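PTS system, nitrogen regulatory IIA protein (Neisseria meningitidis, PDB 2A0J) probably serves as a phosphoryl-accepting regulatory IIA component of the phosphotransferase system, linked to nitrogen regulation. Local coordinates at residues R69-T83 with P96-N108. Sequence-based numbering, arbitrary orientation.
Sequences RHAGVKQATGAFIRT and PVSLIFILLVPEN
The two central strands of the mixed sheet, 77-83 and 99-106, run antiparallel here, joined through T77-L104, A79-I102 and I81-I100, each pair tied by two backbone hydrogen bonds. The straightest runs from L104 N to T77 O (2.8 Å, 178° at the hydrogen); T83 N to S98 O extends the pairing beyond I81. On one face, the F80 and F101 side chains lie roughly perpendicular. With F80 CG anti to the backbone N (chi1 -173°), F80 CD1 lies 3.8 Å from F101 CD2, at the edge of the F80 ring, while F80 CZ reaches L99 CD2 at 4.0 Å. A79 O lies off-centre over one face of the F101 ring. On the other face, L104 CB lies alongside T77 CG2 (3.6 Å), and I102 CD1 packs on A79 CB and I81 CG1; helices 22-33 and 41-52 cover this side. A water donates to T83 O and also hydrogen-bonds S98 OG (2.6 Å). At the other end the 70-73 type I turn leads away from edge strand 63-70, where R69 pairs in parallel with V105 and R69 CG meets V105 CG2 at 3.4 Å. This is the mixed-sheet core, flanked by helices, of the type 2 EIIA fold.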
ATOM      1  N   ARG A  69       2.592   7.572   9.468  1.00 13.17           N
ATOM      2  CA  ARG A  69       3.216   8.883   9.436  1.00 16.24           C
ATOM      3  C   ARG A  69       4.439   8.894  10.351  1.00 18.73           C
ATOM      4  O   ARG A  69       4.569   8.057  11.240  1.00 16.87           O
ATOM      5  CB  ARG A  69       2.217   9.951   9.898  1.00 22.99           C
ATOM      6  CG  ARG A  69       0.800   9.769   9.357  1.00 43.54           C
ATOM      7  CD  ARG A  69      -0.155  10.847   9.869  1.00 33.55           C
ATOM      8  NE  ARG A  69      -1.551  10.407   9.848  1.00 56.94           N
ATOM      9  CZ  ARG A  69      -2.275  10.200   8.748  1.00 71.95           C
ATOM     10  NH1 ARG A  69      -1.752  10.392   7.544  1.00 82.25           N
ATOM     11  NH2 ARG A  69      -3.534   9.792   8.853  1.00 67.63           N
ATOM     12  N   HIS A  70       5.343   9.841  10.130  1.00 15.57           N
ATOM     13  CA  HIS A  70       6.519   9.930  10.969  1.00 15.76           C
ATOM     14  C   HIS A  70       7.289  11.227  10.729  1.00 15.08           C
ATOM     15  O   HIS A  70       7.513  11.626   9.589  1.00 16.37           O
ATOM     16  CB  HIS A  70       7.428   8.722  10.737  1.00 12.19           C
ATOM     17  CG  HIS A  70       8.491   8.569  11.780  1.00 21.75           C
ATOM     18  ND1 HIS A  70       8.346   7.743  12.871  1.00 14.49           N
ATOM     19  CD2 HIS A  70       9.692   9.180  11.925  1.00  8.71           C
ATOM     20  CE1 HIS A  70       9.411   7.851  13.645  1.00 19.17           C
ATOM     21  NE2 HIS A  70      10.242   8.717  13.093  1.00  7.19           N
ATOM     22  N   ALA A  71       7.692  11.874  11.818  1.00 12.62           N
ATOM     23  CA  ALA A  71       8.436  13.128  11.756  1.00 13.43           C
ATOM     24  C   ALA A  71       9.666  13.047  10.844  1.00 14.89           C
ATOM     25  O   ALA A  71      10.079  14.052  10.259  1.00 18.92           O
ATOM     26  CB  ALA A  71       8.850  13.550  13.167  1.00 14.65           C
ATOM     27  N   GLY A  72      10.241  11.853  10.724  1.00 17.16           N
ATOM     28  CA  GLY A  72      11.412  11.665   9.881  1.00 18.32           C
ATOM     29  C   GLY A  72      11.148  11.636   8.379  1.00 17.51           C
ATOM     30  O   GLY A  72      12.086  11.711   7.589  1.00 25.16           O
ATOM     31  N   VAL A  73       9.886  11.521   7.978  1.00 17.34           N
ATOM     32  CA  VAL A  73       9.526  11.493   6.560  1.00 22.40           C
ATOM     33  C   VAL A  73       9.182  12.915   6.104  1.00 21.82           C
ATOM     34  O   VAL A  73       8.339  13.574   6.701  1.00 27.57           O
ATOM     35  CB  VAL A  73       8.316  10.540   6.310  1.00 21.38           C
ATOM     36  CG1 VAL A  73       7.996  10.446   4.813  1.00  3.18           C
ATOM     37  CG2 VAL A  73       8.638   9.154   6.860  1.00 17.99           C
ATOM     38  N   LYS A  74       9.851  13.387   5.054  1.00 20.48           N
ATOM     39  CA  LYS A  74       9.622  14.735   4.549  1.00 28.19           C
ATOM     40  C   LYS A  74       8.884  14.775   3.220  1.00 29.71           C
ATOM     41  O   LYS A  74       8.463  15.837   2.763  1.00 32.04           O
ATOM     42  CB  LYS A  74      10.948  15.493   4.429  1.00 21.11           C
ATOM     43  CG  LYS A  74      11.629  15.725   5.773  1.00 38.69           C
ATOM     44  CD  LYS A  74      10.651  16.337   6.773  1.00 39.56           C
ATOM     45  CE  LYS A  74      11.230  16.402   8.176  1.00 33.42           C
ATOM     46  NZ  LYS A  74      10.198  16.831   9.162  1.00 26.16           N
ATOM     47  N   GLN A  75       8.730  13.615   2.600  1.00 21.31           N
ATOM     48  CA  GLN A  75       8.021  13.529   1.340  1.00 20.36           C
ATOM     49  C   GLN A  75       7.293  12.205   1.290  1.00 19.59           C
ATOM     50  O   GLN A  75       7.864  11.164   1.599  1.00 18.63           O
ATOM     51  CB  GLN A  75       8.988  13.643   0.159  1.00 16.44           C
ATOM     52  CG  GLN A  75       8.299  13.510  -1.191  1.00 21.38           C
ATOM     53  CD  GLN A  75       9.227  13.790  -2.354  1.00 31.44           C
ATOM     54  OE1 GLN A  75      10.317  13.225  -2.441  1.00 23.06           O
ATOM     55  NE2 GLN A  75       8.796  14.661  -3.260  1.00 21.72           N
ATOM     56  N   ALA A  76       6.025  12.252   0.914  1.00 21.65           N
ATOM     57  CA  ALA A  76       5.219  11.046   0.824  1.00 28.06           C
ATOM     58  C   ALA A  76       5.853  10.017  -0.108  1.00 25.76           C
ATOM     59  O   ALA A  76       6.493  10.358  -1.100  1.00 24.65           O
ATOM     60  CB  ALA A  76       3.823  11.393   0.339  1.00 23.20           C
ATOM     61  N   THR A  77       5.670   8.748   0.221  1.00 24.60           N
ATOM     62  CA  THR A  77       6.210   7.676  -0.591  1.00 27.65           C
ATOM     63  C   THR A  77       5.258   6.490  -0.484  1.00 29.91           C
ATOM     64  O   THR A  77       4.599   6.308   0.543  1.00 28.28           O
ATOM     65  CB  THR A  77       7.618   7.275  -0.108  1.00 31.32           C
ATOM     66  OG1 THR A  77       8.182   6.325  -1.020  1.00 27.82           O
ATOM     67  CG2 THR A  77       7.557   6.678   1.299  1.00 16.81           C
ATOM     68  N   GLY A  78       5.170   5.699  -1.549  1.00 27.73           N
ATOM     69  CA  GLY A  78       4.280   4.553  -1.534  1.00 21.60           C
ATOM     70  C   GLY A  78       4.792   3.358  -2.314  1.00 21.31           C
ATOM     71  O   GLY A  78       5.881   3.389  -2.888  1.00 22.49           O
ATOM     72  N   ALA A  79       3.999   2.294  -2.326  1.00 17.96           N
ATOM     73  CA  ALA A  79       4.353   1.077  -3.044  1.00 16.54           C
ATOM     74  C   ALA A  79       3.081   0.299  -3.323  1.00 18.26           C
ATOM     75  O   ALA A  79       2.046   0.539  -2.698  1.00 17.86           O
ATOM     76  CB  ALA A  79       5.308   0.227  -2.215  1.00  3.93           C
ATOM     77  N   PHE A  80       3.154  -0.631  -4.269  1.00 14.89           N
ATOM     78  CA  PHE A  80       1.995  -1.443  -4.592  1.00 19.92           C
ATOM     79  C   PHE A  80       2.423  -2.900  -4.679  1.00 18.05           C
ATOM     80  O   PHE A  80       3.448  -3.211  -5.289  1.00 12.54           O
ATOM     81  CB  PHE A  80       1.378  -1.005  -5.922  1.00 18.68           C
ATOM     82  CG  PHE A  80       0.087  -1.696  -6.232  1.00 23.16           C
ATOM     83  CD1 PHE A  80      -1.085  -1.327  -5.576  1.00 22.78           C
ATOM     84  CD2 PHE A  80       0.048  -2.755  -7.135  1.00 19.65           C
ATOM     85  CE1 PHE A  80      -2.281  -2.007  -5.810  1.00 19.38           C
ATOM     86  CE2 PHE A  80      -1.145  -3.442  -7.377  1.00 18.50           C
ATOM     87  CZ  PHE A  80      -2.313  -3.066  -6.710  1.00  8.35           C
ATOM     88  N   ILE A  81       1.638  -3.785  -4.067  1.00 21.06           N
ATOM     89  CA  ILE A  81       1.937  -5.215  -4.073  1.00 22.50           C
ATOM     90  C   ILE A  81       0.777  -6.102  -4.507  1.00 23.75           C
ATOM     91  O   ILE A  81      -0.345  -5.958  -4.022  1.00 21.68           O
ATOM     92  CB  ILE A  81       2.364  -5.716  -2.685  1.00 22.00           C
ATOM     93  CG1 ILE A  81       3.613  -4.974  -2.214  1.00 16.47           C
ATOM     94  CG2 ILE A  81       2.604  -7.222  -2.740  1.00  9.66           C
ATOM     95  CD1 ILE A  81       4.139  -5.461  -0.867  1.00  9.65           C
ATOM     96  N   ARG A  82       1.071  -7.027  -5.418  1.00 26.07           N
ATOM     97  CA  ARG A  82       0.098  -7.997  -5.923  1.00 24.25           C
ATOM     98  C   ARG A  82       0.631  -9.349  -5.454  1.00 21.97           C
ATOM     99  O   ARG A  82       1.702  -9.789  -5.884  1.00 15.17           O
ATOM    100  CB  ARG A  82       0.036  -7.967  -7.454  1.00 16.33           C
ATOM    101  CG  ARG A  82      -1.371  -7.883  -8.038  1.00 21.75           C
ATOM    102  CD  ARG A  82      -1.744  -9.126  -8.818  1.00 13.76           C
ATOM    103  NE  ARG A  82      -0.776  -9.417  -9.876  1.00 33.10           N
ATOM    104  CZ  ARG A  82      -0.803  -8.898 -11.097  1.00 10.29           C
ATOM    105  NH1 ARG A  82      -1.754  -8.051 -11.449  1.00 34.91           N
ATOM    106  NH2 ARG A  82       0.128  -9.233 -11.969  1.00 21.40           N
ATOM    107  N   THR A  83      -0.110  -9.992  -4.556  1.00 13.32           N
ATOM    108  CA  THR A  83       0.293 -11.276  -3.999  1.00  5.13           C
ATOM    109  C   THR A  83      -0.008 -12.456  -4.927  1.00 10.95           C
ATOM    110  O   THR A  83      -0.977 -12.437  -5.682  1.00 13.34           O
ATOM    111  CB  THR A  83      -0.392 -11.502  -2.622  1.00 16.62           C
ATOM    112  OG1 THR A  83      -1.817 -11.388  -2.764  1.00 25.52           O
ATOM    113  CG2 THR A  83       0.093 -10.454  -1.603  1.00  9.92           C
ATOM    114  N   PRO A  96      -9.648 -12.536   2.349  1.00 22.16           N
ATOM    115  CA  PRO A  96      -8.211 -12.239   2.304  1.00 19.75           C
ATOM    116  C   PRO A  96      -7.915 -11.183   1.228  1.00 18.27           C
ATOM    117  O   PRO A  96      -8.786 -10.874   0.416  1.00 16.95           O
ATOM    118  CB  PRO A  96      -7.593 -13.598   2.000  1.00 18.39           C
ATOM    119  CG  PRO A  96      -8.645 -14.251   1.154  1.00 14.41           C
ATOM    120  CD  PRO A  96      -9.916 -13.906   1.879  1.00 15.32           C
ATOM    121  N   VAL A  97      -6.700 -10.632   1.222  1.00 18.64           N
ATOM    122  CA  VAL A  97      -6.348  -9.590   0.250  1.00 19.56           C
ATOM    123  C   VAL A  97      -5.202  -9.930  -0.705  1.00 18.30           C
ATOM    124  O   VAL A  97      -4.241 -10.615  -0.334  1.00 16.64           O
ATOM    125  CB  VAL A  97      -5.991  -8.266   0.968  1.00 15.26           C
ATOM    126  CG1 VAL A  97      -7.032  -7.957   2.033  1.00  5.43           C
ATOM    127  CG2 VAL A  97      -4.604  -8.358   1.567  1.00 12.52           C
ATOM    128  N   SER A  98      -5.298  -9.426  -1.934  1.00  9.97           N
ATOM    129  CA  SER A  98      -4.267  -9.676  -2.943  1.00 10.76           C
ATOM    130  C   SER A  98      -3.710  -8.383  -3.527  1.00 13.61           C
ATOM    131  O   SER A  98      -2.712  -8.391  -4.250  1.00 16.31           O
ATOM    132  CB  SER A  98      -4.824 -10.549  -4.075  1.00  3.72           C
ATOM    133  OG  SER A  98      -5.043 -11.885  -3.644  1.00 10.96           O
ATOM    134  N   LEU A  99      -4.366  -7.272  -3.216  1.00 15.74           N
ATOM    135  CA  LEU A  99      -3.930  -5.973  -3.708  1.00 13.73           C
ATOM    136  C   LEU A  99      -3.612  -5.045  -2.538  1.00 12.00           C
ATOM    137  O   LEU A  99      -4.506  -4.618  -1.809  1.00 15.88           O
ATOM    138  CB  LEU A  99      -5.009  -5.376  -4.609  1.00  5.22           C
ATOM    139  CG  LEU A  99      -5.327  -6.270  -5.814  1.00 14.78           C
ATOM    140  CD1 LEU A  99      -6.235  -5.538  -6.791  1.00 28.01           C
ATOM    141  CD2 LEU A  99      -4.035  -6.677  -6.502  1.00  3.60           C
ATOM    142  N   ILE A 100      -2.331  -4.740  -2.363  1.00 14.15           N
ATOM    143  CA  ILE A 100      -1.900  -3.891  -1.256  1.00 22.79           C
ATOM    144  C   ILE A 100      -1.180  -2.596  -1.665  1.00 22.40           C
ATOM    145  O   ILE A 100      -0.148  -2.631  -2.337  1.00 20.55           O
ATOM    146  CB  ILE A 100      -0.958  -4.679  -0.275  1.00 21.21           C
ATOM    147  CG1 ILE A 100      -1.595  -6.014   0.135  1.00 13.56           C
ATOM    148  CG2 ILE A 100      -0.684  -3.850   0.980  1.00  5.20           C
ATOM    149  CD1 ILE A 100      -1.440  -7.125  -0.883  1.00 11.32           C
ATOM    150  N   PHE A 101      -1.733  -1.456  -1.256  1.00 17.66           N
ATOM    151  CA  PHE A 101      -1.108  -0.166  -1.534  1.00 16.14           C
ATOM    152  C   PHE A 101      -0.627   0.425  -0.195  1.00 14.17           C
ATOM    153  O   PHE A 101      -1.432   0.691   0.697  1.00  5.93           O
ATOM    154  CB  PHE A 101      -2.099   0.790  -2.221  1.00 12.20           C
ATOM    155  CG  PHE A 101      -1.452   2.035  -2.774  1.00 13.55           C
ATOM    156  CD1 PHE A 101      -0.942   3.015  -1.921  1.00 32.39           C
ATOM    157  CD2 PHE A 101      -1.301   2.203  -4.148  1.00 12.15           C
ATOM    158  CE1 PHE A 101      -0.286   4.142  -2.426  1.00 23.97           C
ATOM    159  CE2 PHE A 101      -0.645   3.328  -4.667  1.00 17.07           C
ATOM    160  CZ  PHE A 101      -0.136   4.297  -3.804  1.00 22.12           C
ATOM    161  N   ILE A 102       0.687   0.608  -0.051  1.00 15.07           N
ATOM    162  CA  ILE A 102       1.251   1.153   1.186  1.00 14.35           C
ATOM    163  C   ILE A 102       1.635   2.609   1.005  1.00  9.81           C
ATOM    164  O   ILE A 102       2.182   2.984  -0.025  1.00 16.24           O
ATOM    165  CB  ILE A 102       2.522   0.400   1.642  1.00 15.09           C
ATOM    166  CG1 ILE A 102       2.304  -1.113   1.584  1.00 15.54           C
ATOM    167  CG2 ILE A 102       2.889   0.825   3.055  1.00 19.08           C
ATOM    168  CD1 ILE A 102       2.468  -1.712   0.187  1.00 16.89           C
ATOM    169  N   LEU A 103       1.350   3.424   2.013  1.00 14.28           N
ATOM    170  CA  LEU A 103       1.674   4.844   1.964  1.00 17.32           C
ATOM    171  C   LEU A 103       2.335   5.346   3.244  1.00 19.09           C
ATOM    172  O   LEU A 103       1.809   5.140   4.338  1.00 26.34           O
ATOM    173  CB  LEU A 103       0.413   5.673   1.717  1.00 17.71           C
ATOM    174  CG  LEU A 103       0.687   7.180   1.632  1.00 29.04           C
ATOM    175  CD1 LEU A 103       1.517   7.465   0.389  1.00 29.37           C
ATOM    176  CD2 LEU A 103      -0.608   7.963   1.588  1.00 13.13           C
ATOM    177  N   LEU A 104       3.484   6.002   3.095  1.00 19.31           N
ATOM    178  CA  LEU A 104       4.218   6.587   4.224  1.00 12.59           C
ATOM    179  C   LEU A 104       4.204   8.111   4.024  1.00 13.68           C
ATOM    180  O   LEU A 104       4.726   8.620   3.029  1.00 13.62           O
ATOM    181  CB  LEU A 104       5.665   6.101   4.249  1.00  5.78           C
ATOM    182  CG  LEU A 104       6.156   5.308   5.457  1.00 23.96           C
ATOM    183  CD1 LEU A 104       7.682   5.274   5.393  1.00 14.41           C
ATOM    184  CD2 LEU A 104       5.690   5.944   6.770  1.00 11.16           C
ATOM    185  N   VAL A 105       3.623   8.840   4.971  1.00 14.75           N
ATOM    186  CA  VAL A 105       3.539  10.286   4.832  1.00 18.16           C
ATOM    187  C   VAL A 105       4.230  11.099   5.923  1.00 19.65           C
ATOM    188  O   VAL A 105       4.378  10.646   7.059  1.00 26.44           O
ATOM    189  CB  VAL A 105       2.055  10.733   4.756  1.00 25.59           C
ATOM    190  CG1 VAL A 105       1.385  10.083   3.560  1.00 21.14           C
ATOM    191  CG2 VAL A 105       1.312  10.351   6.038  1.00 10.99           C
ATOM    192  N   PRO A 106       4.698  12.306   5.577  1.00 17.85           N
ATOM    193  CA  PRO A 106       5.355  13.134   6.593  1.00 20.92           C
ATOM    194  C   PRO A 106       4.291  13.593   7.591  1.00 26.07           C
ATOM    195  O   PRO A 106       3.095  13.484   7.321  1.00 23.84           O
ATOM    196  CB  PRO A 106       5.938  14.294   5.777  1.00  8.43           C
ATOM    197  CG  PRO A 106       5.040  14.369   4.573  1.00 15.44           C
ATOM    198  CD  PRO A 106       4.818  12.914   4.241  1.00 17.78           C
ATOM    199  N   GLU A 107       4.713  14.090   8.744  1.00 29.84           N
ATOM    200  CA  GLU A 107       3.756  14.553   9.733  1.00 38.10           C
ATOM    201  C   GLU A 107       3.575  16.063   9.581  1.00 48.80           C
ATOM    202  O   GLU A 107       4.206  16.835  10.302  1.00 57.36           O
ATOM    203  CB  GLU A 107       4.261  14.224  11.139  1.00 50.00           C
ATOM    204  CG  GLU A 107       3.156  13.969  12.155  1.00 57.45           C
ATOM    205  CD  GLU A 107       3.666  13.940  13.582  1.00 62.52           C
ATOM    206  OE1 GLU A 107       2.908  13.503  14.474  1.00 68.02           O
ATOM    207  OE2 GLU A 107       4.820  14.364  13.817  1.00 59.95           O
ATOM    208  N   ASN A 108       2.723  16.487   8.645  1.00 51.16           N
ATOM    209  CA  ASN A 108       2.498  17.914   8.425  1.00 52.44           C
ATOM    210  C   ASN A 108       1.246  18.323   7.635  1.00 57.14           C
ATOM    211  O   ASN A 108       0.388  19.035   8.165  1.00 55.75           O
ATOM    212  CB  ASN A 108       3.734  18.531   7.765  1.00 59.55           C
ATOM    213  CG  ASN A 108       4.146  17.808   6.495  1.00 66.34           C
ATOM    214  OD1 ASN A 108       3.392  17.746   5.525  1.00 61.26           O
ATOM    215  ND2 ASN A 108       5.354  17.256   6.496  1.00 78.13           N
TER
HETATM  216  O   HOH W   1      -3.473 -13.421  -5.003  1.00 15.78           O